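Local coordinates for protein argonaute (PDB 5G5S) that is a DNA-guided endonuclease that uses short single-stranded DNA guides to find and slice complementary target DNA, and may defend its archaeal host against invading genetic elements, at residues E595-R600 / L652-S657; V636-W641 / S657-L662; T640-R643 / N648-G651. All coordinates share one frame; numbering follows the deposited sequence.

Contact 1 (E595-R600 / L652-S657); sequences EVISIR and LKINES
Ile597 and Ile654 meet through their longer branches: the CD1 methyl of Ile597 lies 4.0 Å from Ile654 CG1, and the two side chains cross obliquely. Ile597 reaches this far because CG1 stands opposite the backbone N (chi1 -160°) and CD1 continues the extended chain. The backbones stay well apart, with 9.2 Å from Ile597 CA to Ile654 CA, the latter in the loop leading to helix 656-666. Further toward the start of the strand, Glu595 and Leu652 cross at about a right angle, with Leu652 CD1 4.2 Å from the carboxylate carbon CD of Glu595. No hydrogen bond joins the two segments. Glu595 OE2 forms a salt bridge with Arg643 NE and a hydrogen bond with Asn593 ND2, while OE1 is hydrogen-bonded to Tyr499 OH, so a buried acidic group has polar partners on both oxygens. In the sheet, strand 636-645 lies between strands 593-600 and 648-652. Asn655 is the N-cap of the helix, its OD1 accepting a hydrogen bond from Ile658 N. Ile658 in turn touches Ile597, an arrangement characteristic of a helix packed on the central sheet of the RNase H-like PIWI fold.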
loop_
_atom_site.group_PDB
_atom_site.type_symbol
_atom_site.label_atom_id
_atom_site.label_comp_id
_atom_site.label_asym_id
_atom_site.label_seq_id
_atom_site.Cartn_x
_atom_site.Cartn_y
_atom_site.Cartn_z
ATOM N N GLU A 595 -17.346 11.050 5.275
ATOM C CA GLU A 595 -16.372 10.691 6.293
ATOM C C GLU A 595 -15.045 10.323 5.669
ATOM O O GLU A 595 -14.995 9.892 4.513
ATOM C CB GLU A 595 -16.895 9.590 7.209
ATOM C CG GLU A 595 -17.978 10.084 8.153
ATOM C CD GLU A 595 -18.590 9.009 9.028
ATOM O OE1 GLU A 595 -17.964 7.937 9.172
ATOM O OE2 GLU A 595 -19.701 9.232 9.558
ATOM N N VAL A 596 -13.970 10.569 6.418
ATOM C CA VAL A 596 -12.604 10.277 6.024
ATOM C C VAL A 596 -11.797 9.776 7.218
ATOM O O VAL A 596 -11.887 10.313 8.323
ATOM C CB VAL A 596 -11.910 11.412 5.189
ATOM C CG1 VAL A 596 -11.686 12.682 6.007
ATOM C CG2 VAL A 596 -10.606 10.930 4.558
ATOM N N ILE A 597 -11.070 8.692 6.998
ATOM C CA ILE A 597 -10.178 8.108 7.977
ATOM C C ILE A 597 -8.841 7.861 7.266
ATOM O O ILE A 597 -8.819 7.512 6.083
ATOM C CB ILE A 597 -10.792 6.863 8.680
ATOM C CG1 ILE A 597 -10.063 6.570 10.036
ATOM C CG2 ILE A 597 -10.856 5.642 7.732
ATOM C CD1 ILE A 597 -10.727 5.571 11.037
ATOM N N SER A 598 -7.739 8.094 7.974
ATOM C CA SER A 598 -6.396 7.887 7.451
ATOM C C SER A 598 -5.930 6.480 7.826
ATOM O O SER A 598 -6.034 6.076 8.985
ATOM C CB SER A 598 -5.444 8.957 7.979
ATOM O OG SER A 598 -4.090 8.657 7.684
ATOM N N ILE A 599 -5.493 5.711 6.827
ATOM C CA ILE A 599 -5.015 4.345 7.020
ATOM C C ILE A 599 -3.570 4.332 6.569
ATOM O O ILE A 599 -3.290 4.534 5.394
ATOM C CB ILE A 599 -5.931 3.312 6.304
ATOM C CG1 ILE A 599 -7.330 3.292 6.987
ATOM C CG2 ILE A 599 -5.282 1.894 6.273
ATOM C CD1 ILE A 599 -8.387 2.649 6.231
ATOM N N ARG A 600 -2.650 4.189 7.528
ATOM C CA ARG A 600 -1.221 4.200 7.246
ATOM C C ARG A 600 -0.547 2.850 7.494
ATOM O O ARG A 600 -0.408 2.398 8.636
ATOM C CB ARG A 600 -0.527 5.368 7.961
ATOM C CG ARG A 600 -1.077 6.722 7.502
ATOM C CD ARG A 600 -0.283 7.886 8.027
ATOM N NE ARG A 600 0.879 8.205 7.195
ATOM C CZ ARG A 600 0.860 9.045 6.164
ATOM N NH1 ARG A 600 -0.267 9.645 5.808
ATOM N NH2 ARG A 600 1.967 9.280 5.475
ATOM N N LEU A 652 -14.013 12.389 15.007
ATOM C CA LEU A 652 -14.567 11.199 15.657
ATOM C C LEU A 652 -13.479 10.373 16.335
ATOM O O LEU A 652 -12.347 10.325 15.857
ATOM C CB LEU A 652 -15.337 10.335 14.635
ATOM C CG LEU A 652 -16.463 11.019 13.821
ATOM C CD1 LEU A 652 -16.877 10.161 12.653
ATOM C CD2 LEU A 652 -17.678 11.330 14.691
ATOM N N LYS A 653 -13.812 9.736 17.455
ATOM C CA LYS A 653 -12.870 8.887 18.175
ATOM C C LYS A 653 -12.851 7.520 17.507
ATOM O O LYS A 653 -13.907 6.986 17.180
ATOM C CB LYS A 653 -13.271 8.760 19.655
ATOM N N ILE A 654 -11.664 6.983 17.259
ATOM C CA ILE A 654 -11.502 5.642 16.698
ATOM C C ILE A 654 -12.064 4.652 17.736
ATOM O O ILE A 654 -11.728 4.746 18.916
ATOM C CB ILE A 654 -10.028 5.411 16.272
ATOM C CG1 ILE A 654 -9.784 6.114 14.918
ATOM C CG2 ILE A 654 -9.669 3.911 16.191
ATOM C CD1 ILE A 654 -8.438 6.675 14.740
ATOM N N ASN A 655 -13.012 3.791 17.310
ATOM C CA ASN A 655 -13.740 2.881 18.205
ATOM C C ASN A 655 -13.786 1.435 17.686
ATOM O O ASN A 655 -13.196 1.152 16.650
ATOM C CB ASN A 655 -15.173 3.454 18.454
ATOM C CG ASN A 655 -16.010 3.654 17.195
ATOM O OD1 ASN A 655 -15.893 2.939 16.202
ATOM N ND2 ASN A 655 -16.889 4.629 17.206
ATOM N N GLU A 656 -14.498 0.532 18.400
ATOM C CA GLU A 656 -14.659 -0.883 18.025
ATOM C C GLU A 656 -15.446 -1.086 16.723
ATOM O O GLU A 656 -15.156 -2.037 15.986
ATOM C CB GLU A 656 -15.219 -1.750 19.181
ATOM C CG GLU A 656 -16.665 -1.476 19.594
ATOM C CD GLU A 656 -16.999 -0.140 20.248
ATOM O OE1 GLU A 656 -16.126 0.429 20.946
ATOM O OE2 GLU A 656 -18.154 0.320 20.085
ATOM N N SER A 657 -16.424 -0.188 16.449
ATOM C CA SER A 657 -17.270 -0.215 15.256
ATOM C C SER A 657 -16.462 -0.072 13.972
ATOM O O SER A 657 -16.555 -0.965 13.133
ATOM C CB SER A 657 -18.357 0.858 15.313
ATOM O OG SER A 657 -19.192 0.652 16.438
#

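Contact 2 (V636-W641 / S657-L662); sequences VKLSTW and SIMQLL
Glu595 OE1 is gripped by two groups, Tyr499 OH and NE1 of Trp641, whose indole Ile658 covers on one face. The bond to NE1 probably helps to set the orientation of the indole where the RNase H-like sheet of the PIWI domain meets helix 656-666. Strand 636-641 and helix 657-662 run at 131° to each other, with 11.4 Å between their axes at closest approach, a separation bridged by apolar side chains. With CG opposite the backbone N (chi1 -175°), the Trp641 side chain extends toward the helix. Ile658 CG2 makes a CH-pi contact with it, 3.7 Å from the centroid of the six-membered ring and 24° off the normal. Ile658 was modelled in two conformations, so the details of how its CG1 and CG2 branches meet the ring are tentative. Ile658 and Leu662, one helical turn apart (Leu662 N to Ile658 O 2.8 Å), both point to the sheet. Leu662 and Leu638 reach toward each other tip to tip, CD1 to CD1 3.7 Å. Ile599 touches both leucines from the neighbouring strand. Met659 comes in obliquely, bent at its thioether end, so that one methyl, Leu638 CD1, is met by Met659 CE at 3.6 Å and by Met659 CG at 3.7 Å.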
loop_
_atom_site.group_PDB
_atom_site.type_symbol
_atom_site.label_atom_id
_atom_site.label_comp_id
_atom_site.label_asym_id
_atom_site.label_seq_id
_atom_site.Cartn_x
_atom_site.Cartn_y
_atom_site.Cartn_z
ATOM N N VAL A 636 -1.027 -1.669 11.373
ATOM C CA VAL A 636 -1.564 -0.602 10.537
ATOM C C VAL A 636 -2.043 0.490 11.495
ATOM O O VAL A 636 -2.714 0.189 12.485
ATOM C CB VAL A 636 -2.723 -1.115 9.627
ATOM C CG1 VAL A 636 -3.285 0.008 8.767
ATOM C CG2 VAL A 636 -2.276 -2.291 8.755
ATOM N N LYS A 637 -1.686 1.749 11.210
ATOM C CA LYS A 637 -2.125 2.882 12.021
ATOM C C LYS A 637 -3.386 3.513 11.423
ATOM O O LYS A 637 -3.441 3.774 10.221
ATOM C CB LYS A 637 -1.016 3.926 12.155
ATOM C CG LYS A 637 -1.334 5.025 13.167
ATOM C CD LYS A 637 -0.225 6.067 13.275
ATOM C CE LYS A 637 -0.160 7.004 12.095
ATOM N NZ LYS A 637 0.849 8.071 12.319
ATOM N N LEU A 638 -4.399 3.736 12.278
ATOM C CA LEU A 638 -5.667 4.392 11.941
ATOM C C LEU A 638 -5.653 5.755 12.631
ATOM O O LEU A 638 -5.311 5.845 13.803
ATOM C CB LEU A 638 -6.883 3.558 12.367
ATOM C CG LEU A 638 -6.834 2.069 12.017
ATOM C CD1 LEU A 638 -8.027 1.346 12.588
ATOM C CD2 LEU A 638 -6.736 1.836 10.502
ATOM N N SER A 639 -5.922 6.823 11.881
ATOM C CA SER A 639 -5.821 8.171 12.424
ATOM C C SER A 639 -6.856 9.095 11.816
ATOM O O SER A 639 -7.308 8.875 10.688
ATOM C CB SER A 639 -4.423 8.717 12.126
ATOM O OG SER A 639 -4.222 10.015 12.652
ATOM N N THR A 640 -7.145 10.190 12.540
ATOM C CA THR A 640 -7.996 11.324 12.163
ATOM C C THR A 640 -9.256 10.979 11.380
ATOM O O THR A 640 -9.366 11.237 10.186
ATOM C CB THR A 640 -7.173 12.548 11.675
ATOM O OG1 THR A 640 -7.967 13.427 10.867
ATOM C CG2 THR A 640 -5.943 12.174 10.933
ATOM N N TRP A 641 -10.198 10.368 12.084
ATOM C CA TRP A 641 -11.497 10.022 11.555
ATOM C C TRP A 641 -12.329 11.304 11.662
ATOM O O TRP A 641 -12.542 11.830 12.764
ATOM C CB TRP A 641 -12.078 8.864 12.374
ATOM C CG TRP A 641 -13.379 8.297 11.880
ATOM C CD1 TRP A 641 -13.944 8.455 10.640
ATOM C CD2 TRP A 641 -14.270 7.459 12.627
ATOM N NE1 TRP A 641 -15.108 7.728 10.556
ATOM C CE2 TRP A 641 -15.345 7.123 11.774
ATOM C CE3 TRP A 641 -14.269 6.969 13.944
ATOM C CZ2 TRP A 641 -16.439 6.366 12.215
ATOM C CZ3 TRP A 641 -15.334 6.191 14.367
ATOM C CH2 TRP A 641 -16.395 5.883 13.502
ATOM N N SER A 657 -16.424 -0.188 16.449
ATOM C CA SER A 657 -17.270 -0.215 15.256
ATOM C C SER A 657 -16.462 -0.072 13.972
ATOM O O SER A 657 -16.555 -0.965 13.133
ATOM C CB SER A 657 -18.357 0.858 15.313
ATOM O OG SER A 657 -19.192 0.652 16.438
ATOM N N ILE A 658 -15.675 1.033 13.822
ATOM C CA ILE A 658 -14.869 1.236 12.601
ATOM C C ILE A 658 -13.809 0.196 12.402
ATOM O O ILE A 658 -13.613 -0.233 11.266
ATOM C CB ILE A 658 -14.243 2.629 12.364
ATOM C CG1 ILE A 658 -13.801 3.341 13.631
ATOM C CG2 ILE A 658 -14.988 3.463 11.336
ATOM C CD1 ILE A 658 -12.377 3.190 13.900
ATOM N N MET A 659 -13.127 -0.228 13.484
ATOM C CA MET A 659 -12.079 -1.243 13.420
ATOM C C MET A 659 -12.643 -2.565 12.973
ATOM O O MET A 659 -12.021 -3.209 12.139
ATOM C CB MET A 659 -11.270 -1.327 14.726
ATOM C CG MET A 659 -10.407 -0.076 14.975
ATOM S SD MET A 659 -9.264 -0.209 16.376
ATOM C CE MET A 659 -7.829 -0.618 15.592
ATOM N N GLN A 660 -13.872 -2.907 13.414
ATOM C CA GLN A 660 -14.551 -4.115 12.964
ATOM C C GLN A 660 -14.880 -3.990 11.482
ATOM O O GLN A 660 -14.633 -4.930 10.743
ATOM C CB GLN A 660 -15.807 -4.426 13.797
ATOM C CG GLN A 660 -16.538 -5.733 13.402
ATOM C CD GLN A 660 -15.735 -6.980 13.666
ATOM O OE1 GLN A 660 -15.385 -7.290 14.804
ATOM N NE2 GLN A 660 -15.433 -7.734 12.616
ATOM N N LEU A 661 -15.377 -2.823 11.043
ATOM C CA LEU A 661 -15.675 -2.565 9.632
ATOM C C LEU A 661 -14.417 -2.681 8.770
ATOM O O LEU A 661 -14.462 -3.287 7.704
ATOM C CB LEU A 661 -16.337 -1.178 9.436
ATOM C CG LEU A 661 -16.500 -0.693 7.959
ATOM C CD1 LEU A 661 -17.383 -1.625 7.159
ATOM C CD2 LEU A 661 -17.057 0.684 7.899
ATOM N N LEU A 662 -13.311 -2.081 9.222
ATOM C CA LEU A 662 -12.034 -2.105 8.510
ATOM C C LEU A 662 -11.493 -3.507 8.419
ATOM O O LEU A 662 -11.033 -3.904 7.343
ATOM C CB LEU A 662 -11.034 -1.122 9.138
ATOM C CG LEU A 662 -11.447 0.368 9.080
ATOM C CD1 LEU A 662 -10.436 1.243 9.786
ATOM C CD2 LEU A 662 -11.704 0.842 7.655
#

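Contact 3 (T640-R643 / N648-G651); sequences TWLR and NEEG
With CG opposite the backbone N in both Arg643 (chi1 175°) and Glu650 (chi1 -177°), the two side chains run side by side in the same direction. They share a face of the sheet because the two residues are directly paired in the beta hairpin of strands 636-645 and 648-652, at the surface of the PIWI domain. The Glu650 chain stays extended, whereas Arg643 bends at its CG-CD bond. Glu650 OE1 lies 3.7 Å from Arg643 CD, and the salt bridge from Arg643 NH1 to Glu650 OE2 is long, at 3.9 Å. The guanidinium and carboxylate planes are 87° apart, so the pair does not form a flat two-pronged bridge. Arg643 NE forms a salt bridge with Glu595 OE2 of the adjoining strand 593-600, which probably helps to turn the guanidinium. The backbones of Arg643 and Glu650 form an antiparallel hydrogen-bonded pair, with Arg643 N to Glu650 O at 2.7 Å and Glu650 N to Arg643 O at 2.9 Å. Glu650 O also receives a CA-H...O contact from Leu642 CA at 3.4 Å. Leu642 and Gly651 form the next, non-hydrogen-bonded pair, and the Leu642 side chain leaves the face opposite Arg643, where it touches Val596 as well. Glu649, whose OE1 forms a salt bridge with Arg580 NH1, passes obliquely by Leu642. Leu642 CD2 lies 3.9 Å from Glu649 OE2 and 4.1 Å from Gly651 CA.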
loop_
_atom_site.group_PDB
_atom_site.type_symbol
_atom_site.label_atom_id
_atom_site.label_comp_id
_atom_site.label_asym_id
_atom_site.label_seq_id
_atom_site.Cartn_x
_atom_site.Cartn_y
_atom_site.Cartn_z
ATOM N N THR A 640 -7.145 10.190 12.540
ATOM C CA THR A 640 -7.996 11.324 12.163
ATOM C C THR A 640 -9.256 10.979 11.380
ATOM O O THR A 640 -9.366 11.237 10.186
ATOM C CB THR A 640 -7.173 12.548 11.675
ATOM O OG1 THR A 640 -7.967 13.427 10.867
ATOM C CG2 THR A 640 -5.943 12.174 10.933
ATOM N N TRP A 641 -10.198 10.368 12.084
ATOM C CA TRP A 641 -11.497 10.022 11.555
ATOM C C TRP A 641 -12.329 11.304 11.662
ATOM O O TRP A 641 -12.542 11.830 12.764
ATOM C CB TRP A 641 -12.078 8.864 12.374
ATOM C CG TRP A 641 -13.379 8.297 11.880
ATOM C CD1 TRP A 641 -13.944 8.455 10.640
ATOM C CD2 TRP A 641 -14.270 7.459 12.627
ATOM N NE1 TRP A 641 -15.108 7.728 10.556
ATOM C CE2 TRP A 641 -15.345 7.123 11.774
ATOM C CE3 TRP A 641 -14.269 6.969 13.944
ATOM C CZ2 TRP A 641 -16.439 6.366 12.215
ATOM C CZ3 TRP A 641 -15.334 6.191 14.367
ATOM C CH2 TRP A 641 -16.395 5.883 13.502
ATOM N N LEU A 642 -12.700 11.856 10.507
ATOM C CA LEU A 642 -13.445 13.107 10.387
ATOM C C LEU A 642 -14.809 12.903 9.763
ATOM O O LEU A 642 -14.999 11.992 8.964
ATOM C CB LEU A 642 -12.652 14.130 9.552
ATOM C CG LEU A 642 -11.273 14.553 10.090
ATOM C CD1 LEU A 642 -10.422 15.170 8.989
ATOM C CD2 LEU A 642 -11.410 15.482 11.303
ATOM N N ARG A 643 -15.760 13.766 10.130
ATOM C CA ARG A 643 -17.122 13.731 9.621
ATOM C C ARG A 643 -17.558 15.105 9.157
ATOM O O ARG A 643 -17.547 16.049 9.949
ATOM C CB ARG A 643 -18.083 13.186 10.692
ATOM C CG ARG A 643 -19.553 13.243 10.274
ATOM C CD ARG A 643 -20.451 12.705 11.344
ATOM N NE ARG A 643 -20.288 11.261 11.518
ATOM C CZ ARG A 643 -20.618 10.598 12.618
ATOM N NH1 ARG A 643 -21.119 11.242 13.662
ATOM N NH2 ARG A 643 -20.423 9.289 12.693
ATOM N N ASN A 648 -20.870 21.136 8.786
ATOM C CA ASN A 648 -20.043 21.075 9.994
ATOM C C ASN A 648 -18.939 20.051 9.887
ATOM O O ASN A 648 -19.091 19.047 9.196
ATOM C CB ASN A 648 -20.879 20.783 11.254
ATOM C CG ASN A 648 -22.066 21.679 11.479
ATOM O OD1 ASN A 648 -23.186 21.198 11.685
ATOM N ND2 ASN A 648 -21.852 22.993 11.466
ATOM N N GLU A 649 -17.835 20.305 10.597
ATOM C CA GLU A 649 -16.690 19.413 10.697
ATOM C C GLU A 649 -16.693 18.844 12.125
ATOM O O GLU A 649 -16.860 19.591 13.096
ATOM C CB GLU A 649 -15.373 20.152 10.408
ATOM C CG GLU A 649 -14.155 19.230 10.449
ATOM C CD GLU A 649 -12.810 19.926 10.405
ATOM O OE1 GLU A 649 -12.748 21.090 9.947
ATOM O OE2 GLU A 649 -11.812 19.299 10.828
ATOM N N GLU A 650 -16.488 17.523 12.236
ATOM C CA GLU A 650 -16.493 16.797 13.504
ATOM C C GLU A 650 -15.411 15.720 13.487
ATOM O O GLU A 650 -15.348 14.911 12.556
ATOM C CB GLU A 650 -17.883 16.165 13.682
ATOM C CG GLU A 650 -18.164 15.407 14.958
ATOM C CD GLU A 650 -19.587 14.876 15.026
ATOM O OE1 GLU A 650 -20.384 15.193 14.110
ATOM O OE2 GLU A 650 -19.910 14.161 16.003
ATOM N N GLY A 651 -14.565 15.748 14.512
ATOM C CA GLY A 651 -13.518 14.767 14.748
ATOM C C GLY A 651 -14.091 13.619 15.549
ATOM O O GLY A 651 -14.630 13.837 16.635
#

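How the contacts relate
From the N terminus, strand 593-600 comes first, then strand 636-645, strand 648-652 and helix 656-666. Contact 3 closes the shortest loop, the few residues from 643 to 648 that hold the hairpin turn; it nests within contact 1 and starts from the same strand as contact 2. Contact 1 closes the longest loop, from strand 593-600 to the approach to the helix. Contact 2 crosses it, starting within that loop and ending beyond it in the helix; the two share Ser657. Contacts 2 and 3 share Thr640 and Trp641. Direct strand pairing completes the unit: Leu642 N bonds to Val596 O, and Leu652 N to Trp641 O. Together the contacts join three neighbouring strands and the helix that packs on the first two.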